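Local coordinates for 2-hydroxychromene-2-carboxylate isomerase (Pseudomonas putida, PDB 2IMF), which catalyses the reversible, glutathione-dependent isomerisation of 2-hydroxychromene-2-carboxylate to trans-o-hydroxybenzylidenepyruvate in naphthalene breakdown, at residues L133-R137 against S138-H142. Numbering follows the deposited sequence. Where two conformers were deposited one is given.
Sequences LGWDR and SAFEH
With chi1 of Asp136 at -177°, CG lies beside the carbonyl carbon and the carboxylate swings over the first turn of the helix, where OD1 accepts from Ala139 N at 2.9 Å. The approach is on the anti side of the carboxylate, tilted from its plane. This makes Asp136 the N-cap: a short acidic side chain can reach forward to the amide three residues on, and its negative charge probably suits the positive end of the helix dipole. A water donates to OD1 and accepts from Ser138 N, so it ties a second first-turn amide to the cap. The backbone then settles into helix, Phe140 N bonding to Asp136 O and Glu141 N to Arg137 O.

Phe140 takes the edge of the six-membered ring of Trp135 over one face, an edge-to-face pair with Trp135 CZ3 3.7 Å from Phe140 CE1. Trp135 is large enough to span from the linker to the helix. On the outer side Arg137 bends at chi3 (41°), turning its guanidinium toward Glu141; NH1 forms a salt bridge with Glu141 OE1 at 2.9 Å, its N-H...O bond bent (130°) and weak. A long cation and a long anion four residues apart suit this helix face. Gly134, at positive phi, closes helix 125-133 with a Schellman motif; having no CB, it fits these backbone angles without crowding the carbonyl of Leu133.

The whole forms a short surface link between helices 125-133 and 137-145. Phe140 rests on Pro126 and Ser130 of the former, while both aromatic rings meet Tyr95 and pack against Tyr105 of helix 99-115.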
ATOM      1  N   LEU A 133     -21.410  25.443  -5.008  1.00 16.81           N
ATOM      2  CA  LEU A 133     -21.702  24.881  -6.312  1.00 17.78           C
ATOM      3  C   LEU A 133     -22.818  25.608  -7.038  1.00 18.40           C
ATOM      4  O   LEU A 133     -23.119  25.261  -8.186  1.00 19.75           O
ATOM      5  CB  LEU A 133     -22.082  23.400  -6.184  1.00 17.14           C
ATOM      6  CG  LEU A 133     -20.921  22.549  -5.659  1.00 18.31           C
ATOM      7  CD1 LEU A 133     -21.380  21.186  -5.624  1.00 17.41           C
ATOM      8  CD2 LEU A 133     -19.675  22.691  -6.660  1.00 22.32           C
ATOM      9  N   GLY A 134     -23.504  26.529  -6.380  1.00 17.73           N
ATOM     10  CA  GLY A 134     -24.660  27.155  -7.024  1.00 16.43           C
ATOM     11  C   GLY A 134     -25.895  26.301  -7.055  1.00 18.80           C
ATOM     12  O   GLY A 134     -26.735  26.476  -7.979  1.00 20.98           O
ATOM     13  N   TRP A 135     -26.079  25.406  -6.073  1.00 16.73           N
ATOM     14  CA  TRP A 135     -27.203  24.549  -5.975  1.00 15.58           C
ATOM     15  C   TRP A 135     -28.240  25.085  -5.030  1.00 15.26           C
ATOM     16  O   TRP A 135     -27.965  26.003  -4.254  1.00 17.26           O
ATOM     17  CB  TRP A 135     -26.758  23.193  -5.440  1.00 16.28           C
ATOM     18  CG  TRP A 135     -25.944  22.385  -6.387  1.00 16.49           C
ATOM     19  CD1 TRP A 135     -25.704  22.619  -7.734  1.00 19.18           C
ATOM     20  CD2 TRP A 135     -25.323  21.124  -6.087  1.00 17.28           C
ATOM     21  NE1 TRP A 135     -24.935  21.585  -8.238  1.00 18.44           N
ATOM     22  CE2 TRP A 135     -24.719  20.651  -7.252  1.00 16.56           C
ATOM     23  CE3 TRP A 135     -25.242  20.348  -4.933  1.00 16.44           C
ATOM     24  CZ2 TRP A 135     -23.985  19.433  -7.311  1.00 17.69           C
ATOM     25  CZ3 TRP A 135     -24.516  19.143  -4.979  1.00 16.28           C
ATOM     26  CH2 TRP A 135     -23.932  18.686  -6.167  1.00 18.31           C
ATOM     27  N   ASP A 136     -29.471  24.603  -5.168  1.00 14.54           N
ATOM     28  CA  ASP A 136     -30.570  24.917  -4.282  1.00 15.55           C
ATOM     29  C   ASP A 136     -30.464  24.074  -3.017  1.00 16.88           C
ATOM     30  O   ASP A 136     -30.576  22.851  -3.022  1.00 15.21           O
ATOM     31  CB  ASP A 136     -31.861  24.633  -5.070  1.00 15.90           C
ATOM     32  CG  ASP A 136     -33.122  24.985  -4.302  1.00 17.09           C
ATOM     33  OD1 ASP A 136     -33.445  24.464  -3.194  1.00 18.42           O
ATOM     34  OD2 ASP A 136     -33.840  25.844  -4.875  1.00 23.24           O
ATOM     35  N   ARG A 137     -30.126  24.773  -1.933  1.00 14.99           N
ATOM     36  CA  ARG A 137     -29.844  24.063  -0.704  1.00 15.04           C
ATOM     37  C   ARG A 137     -30.965  23.160  -0.288  1.00 13.26           C
ATOM     38  O   ARG A 137     -30.740  22.027   0.051  1.00 14.40           O
ATOM     39  CB  ARG A 137     -29.730  25.135   0.404  0.50 15.58           C
ATOM     40  CG  ARG A 137     -29.477  24.514   1.755  0.50 14.82           C
ATOM     41  CD  ARG A 137     -29.898  25.447   2.955  0.50 15.05           C
ATOM     42  NE  ARG A 137     -31.169  26.170   2.743  0.50 13.84           N
ATOM     43  CZ  ARG A 137     -32.386  25.687   3.027  0.50 13.87           C
ATOM     44  NH1 ARG A 137     -32.548  24.511   3.641  0.50 13.26           N
ATOM     45  NH2 ARG A 137     -33.440  26.432   2.694  0.50 14.64           N
ATOM     46  N   SER A 138     -32.194  23.685  -0.324  1.00 13.73           N
ATOM     47  CA  SER A 138     -33.318  22.885   0.128  1.00 14.40           C
ATOM     48  C   SER A 138     -33.524  21.622  -0.800  1.00 13.58           C
ATOM     49  O   SER A 138     -33.766  20.519  -0.257  1.00 14.50           O
ATOM     50  CB  SER A 138     -34.608  23.724   0.089  1.00 16.53           C
ATOM     51  OG  SER A 138     -35.690  22.905   0.522  1.00 20.29           O
ATOM     52  N   ALA A 139     -33.373  21.809  -2.109  1.00 13.95           N
ATOM     53  CA  ALA A 139     -33.536  20.679  -3.017  1.00 13.21           C
ATOM     54  C   ALA A 139     -32.438  19.671  -2.715  1.00 13.91           C
ATOM     55  O   ALA A 139     -32.708  18.470  -2.738  1.00 13.76           O
ATOM     56  CB  ALA A 139     -33.461  21.195  -4.439  1.00 14.51           C
ATOM     57  N   PHE A 140     -31.197  20.102  -2.461  1.00 14.49           N
ATOM     58  CA  PHE A 140     -30.109  19.145  -2.190  1.00 13.62           C
ATOM     59  C   PHE A 140     -30.380  18.401  -0.915  1.00 13.48           C
ATOM     60  O   PHE A 140     -30.228  17.205  -0.850  1.00 14.38           O
ATOM     61  CB  PHE A 140     -28.756  19.892  -2.219  1.00 14.00           C
ATOM     62  CG  PHE A 140     -27.570  19.023  -1.963  1.00 12.96           C
ATOM     63  CD1 PHE A 140     -27.327  17.918  -2.728  1.00 13.56           C
ATOM     64  CD2 PHE A 140     -26.663  19.345  -0.960  1.00 13.63           C
ATOM     65  CE1 PHE A 140     -26.220  17.062  -2.498  1.00 15.02           C
ATOM     66  CE2 PHE A 140     -25.538  18.578  -0.750  1.00 14.75           C
ATOM     67  CZ  PHE A 140     -25.309  17.410  -1.449  1.00 12.53           C
ATOM     68  N   GLU A 141     -30.764  19.133   0.111  1.00 14.89           N
ATOM     69  CA  GLU A 141     -30.973  18.488   1.395  1.00 16.57           C
ATOM     70  C   GLU A 141     -32.131  17.480   1.294  1.00 15.17           C
ATOM     71  O   GLU A 141     -32.113  16.379   1.865  1.00 17.15           O
ATOM     72  CB  GLU A 141     -31.296  19.521   2.471  1.00 16.04           C
ATOM     73  CG  GLU A 141     -30.054  20.337   2.846  1.00 17.12           C
ATOM     74  CD  GLU A 141     -30.332  21.471   3.779  1.00 24.10           C
ATOM     75  OE1 GLU A 141     -31.516  21.817   4.041  1.00 22.59           O
ATOM     76  OE2 GLU A 141     -29.336  22.074   4.208  1.00 19.78           O
ATOM     77  N   HIS A 142     -33.182  17.834   0.521  1.00 15.81           N
ATOM     78  CA  HIS A 142     -34.267  16.880   0.319  1.00 16.04           C
ATOM     79  C   HIS A 142     -33.760  15.657  -0.434  1.00 16.91           C
ATOM     80  O   HIS A 142     -34.150  14.521  -0.106  1.00 18.74           O
ATOM     81  CB  HIS A 142     -35.437  17.528  -0.457  1.00 15.47           C
ATOM     82  CG  HIS A 142     -36.335  18.343   0.413  1.00 18.53           C
ATOM     83  ND1 HIS A 142     -35.970  19.569   0.945  1.00 19.68           N
ATOM     84  CD2 HIS A 142     -37.563  18.056   0.924  1.00 18.12           C
ATOM     85  CE1 HIS A 142     -36.942  20.000   1.751  1.00 20.61           C
ATOM     86  NE2 HIS A 142     -37.929  19.127   1.714  1.00 18.39           N
TER
HETATM   87  O   HOH W   1     -33.091  26.441  -0.956  1.00 20.90           O